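Long-range contact in 402AA LONG hypothetical molybdopterin biosynthesis MOEA protein (Pyrococcus horikoshii, PDB 1UZ5), which probably catalyses the insertion of molybdate into adenylyl-molybdopterin, releasing AMP, during molybdenum cofactor biosynthesis: residues A[371-383]-A[390-402]. Numbering follows the deposited sequence.
Sequences SFIDADGFVEIPE and EGEEVEVTLFKGW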
loop_
_atom_site.group_PDB
_atom_site.type_symbol
_atom_site.label_atom_id
_atom_site.label_comp_id
_atom_site.label_asym_id
_atom_site.label_seq_id
_atom_site.Cartn_x
_atom_site.Cartn_y
_atom_site.Cartn_z
ATOM N N SER A 371 -19.994 14.904 12.377
ATOM C CA SER A 371 -20.377 13.932 11.355
ATOM C C SER A 371 -19.132 13.438 10.632
ATOM O O SER A 371 -18.990 12.251 10.335
ATOM C CB SER A 371 -21.332 14.572 10.341
ATOM O OG SER A 371 -22.547 14.951 10.961
ATOM N N PHE A 372 -18.237 14.375 10.342
ATOM C CA PHE A 372 -16.986 14.075 9.667
ATOM C C PHE A 372 -16.187 13.098 10.529
ATOM O O PHE A 372 -15.684 12.086 10.041
ATOM C CB PHE A 372 -16.206 15.374 9.474
ATOM C CG PHE A 372 -14.789 15.180 9.015
ATOM C CD1 PHE A 372 -14.503 14.910 7.683
ATOM C CD2 PHE A 372 -13.737 15.315 9.915
ATOM C CE1 PHE A 372 -13.184 14.784 7.246
ATOM C CE2 PHE A 372 -12.410 15.191 9.491
ATOM C CZ PHE A 372 -12.138 14.926 8.150
ATOM N N ILE A 373 -16.087 13.410 11.815
ATOM C CA ILE A 373 -15.356 12.572 12.754
ATOM C C ILE A 373 -15.938 11.164 12.843
ATOM O O ILE A 373 -15.193 10.191 12.852
ATOM C CB ILE A 373 -15.355 13.189 14.171
ATOM C CG1 ILE A 373 -14.580 14.508 14.167
ATOM C CG2 ILE A 373 -14.745 12.208 15.169
ATOM C CD1 ILE A 373 -13.135 14.377 13.709
ATOM N N ASP A 374 -17.265 11.062 12.897
ATOM C CA ASP A 374 -17.944 9.767 13.015
ATOM C C ASP A 374 -18.046 8.916 11.748
ATOM O O ASP A 374 -18.228 7.701 11.833
ATOM C CB ASP A 374 -19.364 9.961 13.564
ATOM C CG ASP A 374 -19.380 10.615 14.929
ATOM O OD1 ASP A 374 -18.423 10.412 15.706
ATOM O OD2 ASP A 374 -20.362 11.323 15.230
ATOM N N ALA A 375 -17.944 9.540 10.581
ATOM C CA ALA A 375 -18.062 8.810 9.322
ATOM C C ALA A 375 -16.904 7.852 9.026
ATOM O O ALA A 375 -15.798 8.278 8.712
ATOM C CB ALA A 375 -18.230 9.795 8.172
ATOM N N ASP A 376 -17.172 6.554 9.114
ATOM C CA ASP A 376 -16.150 5.550 8.843
ATOM C C ASP A 376 -16.209 5.101 7.393
ATOM O O ASP A 376 -15.243 4.561 6.856
ATOM C CB ASP A 376 -16.331 4.349 9.767
ATOM C CG ASP A 376 -16.125 4.707 11.219
ATOM O OD1 ASP A 376 -15.108 5.369 11.520
ATOM O OD2 ASP A 376 -16.969 4.328 12.057
ATOM N N GLY A 377 -17.356 5.337 6.766
ATOM C CA GLY A 377 -17.542 4.961 5.380
ATOM C C GLY A 377 -18.949 5.296 4.928
ATOM O O GLY A 377 -19.677 6.015 5.615
ATOM N N PHE A 378 -19.346 4.780 3.773
ATOM C CA PHE A 378 -20.684 5.054 3.279
ATOM C C PHE A 378 -21.360 3.827 2.694
ATOM O O PHE A 378 -20.700 2.880 2.258
ATOM C CB PHE A 378 -20.647 6.176 2.232
ATOM C CG PHE A 378 -19.838 5.847 1.005
ATOM C CD1 PHE A 378 -20.301 4.924 0.070
ATOM C CD2 PHE A 378 -18.615 6.472 0.779
ATOM C CE1 PHE A 378 -19.556 4.629 -1.074
ATOM C CE2 PHE A 378 -17.866 6.183 -0.358
ATOM C CZ PHE A 378 -18.339 5.261 -1.286
ATOM N N VAL A 379 -22.687 3.854 2.703
ATOM C CA VAL A 379 -23.496 2.776 2.156
ATOM C C VAL A 379 -24.243 3.367 0.965
ATOM O O VAL A 379 -24.895 4.404 1.088
ATOM C CB VAL A 379 -24.516 2.264 3.187
ATOM C CG1 VAL A 379 -25.420 1.228 2.549
ATOM C CG2 VAL A 379 -23.790 1.664 4.380
ATOM N N GLU A 380 -24.137 2.716 -0.188
ATOM C CA GLU A 380 -24.791 3.188 -1.406
ATOM C C GLU A 380 -26.207 2.635 -1.547
ATOM O O GLU A 380 -26.411 1.420 -1.570
ATOM C CB GLU A 380 -23.955 2.790 -2.626
ATOM C CG GLU A 380 -24.607 3.026 -3.978
ATOM C CD GLU A 380 -23.775 2.470 -5.123
ATOM O OE1 GLU A 380 -23.484 1.255 -5.123
ATOM O OE2 GLU A 380 -23.413 3.249 -6.027
ATOM N N ILE A 381 -27.179 3.541 -1.628
ATOM C CA ILE A 381 -28.591 3.180 -1.768
ATOM C C ILE A 381 -29.032 3.498 -3.194
ATOM O O ILE A 381 -29.078 4.662 -3.588
ATOM C CB ILE A 381 -29.450 3.977 -0.795
ATOM C CG1 ILE A 381 -28.778 3.993 0.584
ATOM C CG2 ILE A 381 -30.834 3.355 -0.707
ATOM C CD1 ILE A 381 -29.551 4.758 1.635
ATOM N N PRO A 382 -29.386 2.461 -3.975
ATOM C CA PRO A 382 -29.825 2.529 -5.375
ATOM C C PRO A 382 -30.749 3.677 -5.760
ATOM O O PRO A 382 -31.573 4.128 -4.962
ATOM C CB PRO A 382 -30.461 1.161 -5.605
ATOM C CG PRO A 382 -29.625 0.273 -4.720
ATOM C CD PRO A 382 -29.559 1.093 -3.455
ATOM N N GLU A 383 -30.612 4.129 -7.005
ATOM C CA GLU A 383 -31.412 5.241 -7.518
ATOM C C GLU A 383 -32.897 4.988 -7.313
ATOM O O GLU A 383 -33.703 5.921 -7.357
ATOM C CB GLU A 383 -31.175 5.467 -9.020
ATOM C CG GLU A 383 -29.907 4.852 -9.616
ATOM C CD GLU A 383 -30.020 3.353 -9.848
ATOM O OE1 GLU A 383 -29.870 2.560 -8.884
ATOM O OE2 GLU A 383 -30.271 2.957 -11.013
ATOM N N GLU A 390 -33.751 -2.442 9.373
ATOM C CA GLU A 390 -32.684 -2.792 10.294
ATOM C C GLU A 390 -31.947 -4.027 9.792
ATOM O O GLU A 390 -32.506 -4.838 9.055
ATOM C CB GLU A 390 -33.254 -3.057 11.686
ATOM C CG GLU A 390 -32.197 -3.177 12.762
ATOM C CD GLU A 390 -32.790 -3.405 14.133
ATOM O OE1 GLU A 390 -33.663 -2.611 14.543
ATOM O OE2 GLU A 390 -32.380 -4.376 14.802
ATOM N N GLY A 391 -30.686 -4.161 10.190
ATOM C CA GLY A 391 -29.890 -5.299 9.771
ATOM C C GLY A 391 -29.788 -5.445 8.264
ATOM O O GLY A 391 -29.239 -4.584 7.576
ATOM N N GLU A 392 -30.321 -6.554 7.760
ATOM C CA GLU A 392 -30.322 -6.875 6.335
ATOM C C GLU A 392 -28.954 -6.771 5.664
ATOM O O GLU A 392 -28.848 -6.919 4.447
ATOM C CB GLU A 392 -31.324 -5.994 5.579
ATOM C CG GLU A 392 -30.829 -4.602 5.236
ATOM C CD GLU A 392 -31.200 -4.198 3.822
ATOM O OE1 GLU A 392 -30.753 -4.881 2.876
ATOM O OE2 GLU A 392 -31.940 -3.207 3.656
ATOM N N GLU A 393 -27.917 -6.525 6.460
ATOM C CA GLU A 393 -26.547 -6.406 5.963
ATOM C C GLU A 393 -26.383 -5.527 4.728
ATOM O O GLU A 393 -27.076 -5.694 3.724
ATOM C CB GLU A 393 -25.965 -7.790 5.668
ATOM C CG GLU A 393 -25.853 -8.691 6.882
ATOM C CD GLU A 393 -25.014 -9.923 6.608
ATOM O OE1 GLU A 393 -25.324 -10.652 5.644
ATOM O OE2 GLU A 393 -24.044 -10.160 7.359
ATOM N N VAL A 394 -25.444 -4.594 4.806
ATOM C CA VAL A 394 -25.169 -3.689 3.702
ATOM C C VAL A 394 -23.671 -3.584 3.482
ATOM O O VAL A 394 -22.885 -3.706 4.422
ATOM C CB VAL A 394 -25.720 -2.283 3.979
ATOM C CG1 VAL A 394 -27.233 -2.329 4.051
ATOM C CG2 VAL A 394 -25.140 -1.746 5.276
ATOM N N GLU A 395 -23.282 -3.365 2.233
ATOM C CA GLU A 395 -21.877 -3.230 1.890
ATOM C C GLU A 395 -21.462 -1.815 2.280
ATOM O O GLU A 395 -22.197 -0.854 2.035
ATOM C CB GLU A 395 -21.680 -3.444 0.387
ATOM C CG GLU A 395 -20.239 -3.700 -0.040
ATOM C CD GLU A 395 -19.706 -5.032 0.461
ATOM O OE1 GLU A 395 -20.358 -6.068 0.205
ATOM O OE2 GLU A 395 -18.636 -5.046 1.105
ATOM N N VAL A 396 -20.295 -1.687 2.899
ATOM C CA VAL A 396 -19.806 -0.381 3.319
ATOM C C VAL A 396 -18.418 -0.086 2.771
ATOM O O VAL A 396 -17.469 -0.822 3.035
ATOM C CB VAL A 396 -19.747 -0.272 4.862
ATOM C CG1 VAL A 396 -19.156 1.072 5.268
ATOM C CG2 VAL A 396 -21.137 -0.430 5.449
ATOM N N THR A 397 -18.304 0.985 1.996
ATOM C CA THR A 397 -17.008 1.378 1.458
ATOM C C THR A 397 -16.396 2.276 2.522
ATOM O O THR A 397 -16.923 3.348 2.813
ATOM C CB THR A 397 -17.144 2.170 0.145
ATOM O OG1 THR A 397 -17.692 1.322 -0.871
ATOM C CG2 THR A 397 -15.785 2.683 -0.307
ATOM N N LEU A 398 -15.297 1.827 3.114
ATOM C CA LEU A 398 -14.642 2.589 4.164
ATOM C C LEU A 398 -13.779 3.724 3.646
ATOM O O LEU A 398 -13.274 3.681 2.526
ATOM C CB LEU A 398 -13.796 1.659 5.036
ATOM C CG LEU A 398 -14.558 0.789 6.041
ATOM C CD1 LEU A 398 -15.589 -0.066 5.327
ATOM C CD2 LEU A 398 -13.572 -0.083 6.800
ATOM N N PHE A 399 -13.619 4.749 4.474
ATOM C CA PHE A 399 -12.801 5.893 4.111
ATOM C C PHE A 399 -11.355 5.595 4.485
ATOM O O PHE A 399 -10.808 6.180 5.419
ATOM C CB PHE A 399 -13.283 7.145 4.841
ATOM C CG PHE A 399 -14.661 7.585 4.442
ATOM C CD1 PHE A 399 -14.996 7.728 3.101
ATOM C CD2 PHE A 399 -15.618 7.878 5.407
ATOM C CE1 PHE A 399 -16.263 8.160 2.725
ATOM C CE2 PHE A 399 -16.892 8.313 5.041
ATOM C CZ PHE A 399 -17.215 8.454 3.700
ATOM N N LYS A 400 -10.745 4.674 3.745
ATOM C CA LYS A 400 -9.365 4.279 3.986
ATOM C C LYS A 400 -9.162 3.933 5.461
ATOM O O LYS A 400 -9.874 3.088 6.006
ATOM C CB LYS A 400 -8.420 5.405 3.553
ATOM C CG LYS A 400 -6.937 5.098 3.725
ATOM C CD LYS A 400 -6.069 6.037 2.898
ATOM C CE LYS A 400 -6.521 7.485 3.025
ATOM N NZ LYS A 400 -6.645 7.902 4.446
ATOM N N GLY A 401 -8.201 4.584 6.106
ATOM C CA GLY A 401 -7.948 4.302 7.506
ATOM C C GLY A 401 -6.948 5.243 8.143
ATOM O O GLY A 401 -6.254 5.992 7.452
ATOM N N TRP A 402 -6.883 5.191 9.471
ATOM C CA TRP A 402 -5.992 6.012 10.288
ATOM C C TRP A 402 -5.871 7.469 9.843
ATOM O O TRP A 402 -6.526 7.866 8.857
ATOM C CB TRP A 402 -4.593 5.376 10.370
ATOM C CG TRP A 402 -3.628 5.795 9.288
ATOM C CD1 TRP A 402 -3.556 5.313 8.010
ATOM C CD2 TRP A 402 -2.602 6.791 9.398
ATOM N NE1 TRP A 402 -2.547 5.946 7.320
ATOM C CE2 TRP A 402 -1.948 6.859 8.147
ATOM C CE3 TRP A 402 -2.177 7.637 10.433
ATOM C CZ2 TRP A 402 -0.883 7.737 7.905
ATOM C CZ3 TRP A 402 -1.118 8.511 10.191
ATOM C CH2 TRP A 402 -0.486 8.554 8.934
ATOM O OXT TRP A 402 -5.113 8.204 10.504
#
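Phe-378 and Thr-397 form an antiparallel hydrogen-bonded pair: Phe-378 N reaches Thr-397 O at 3.0 Å, and Thr-397 N returns a bond of 3.1 Å to Phe-378 O. A third backbone bond, nearly straight at 168°, runs from Phe-399 N to Asp-376 O over 2.9 Å and continues the pairing beyond the start of strand 377-381 and the end of 391-398. Between the Phe-378/Thr-397 pair and this third bond, Gly-377 and Leu-398 form a non-hydrogen-bonded pair.

Aromatic contacts gather where strand 377-381 begins and 391-398 ends. The Phe-399 ring lies with one face over Gly-377, whose CA makes a CH-pi contact 3.7 Å from the ring centroid; a rim carbon, CE2, also meets Ala-375 CB. Thr-397 makes the same kind of contact on the neighbouring ring, its CB sitting over one face of Phe-378, 3.9 Å from the centroid. With chi1 at 62°, Phe-378 carries CG between its backbone N and carbonyl carbon, and the ring lies alongside the threonine. The two phenylalanine rings meet obliquely, planes at 57°, with Phe-378 CD2 3.5 Å from Phe-399 CE1.

Strands 377-381 and 391-398 form a beta hairpin in the C-terminal region (domain IV) of this MoeA-family protein. Strand 347-354 pairs with 377-381; at the start of that strand Asp-376 and Gly-377 both face Val-352 in a classic beta bulge; strand 331-336 flanks 391-398. Helix 304-322 meets both rings, through Leu-313 at Phe-378 and through Leu-308 and Thr-312 at Phe-399.

Farther along the hairpin the contact is aliphatic. Val-379 CG2 touches Val-396 CG2 at 3.5 Å and Val-394 CG2 at 3.8 Å, while its other methyl, CG1, packs against Val-394 CB.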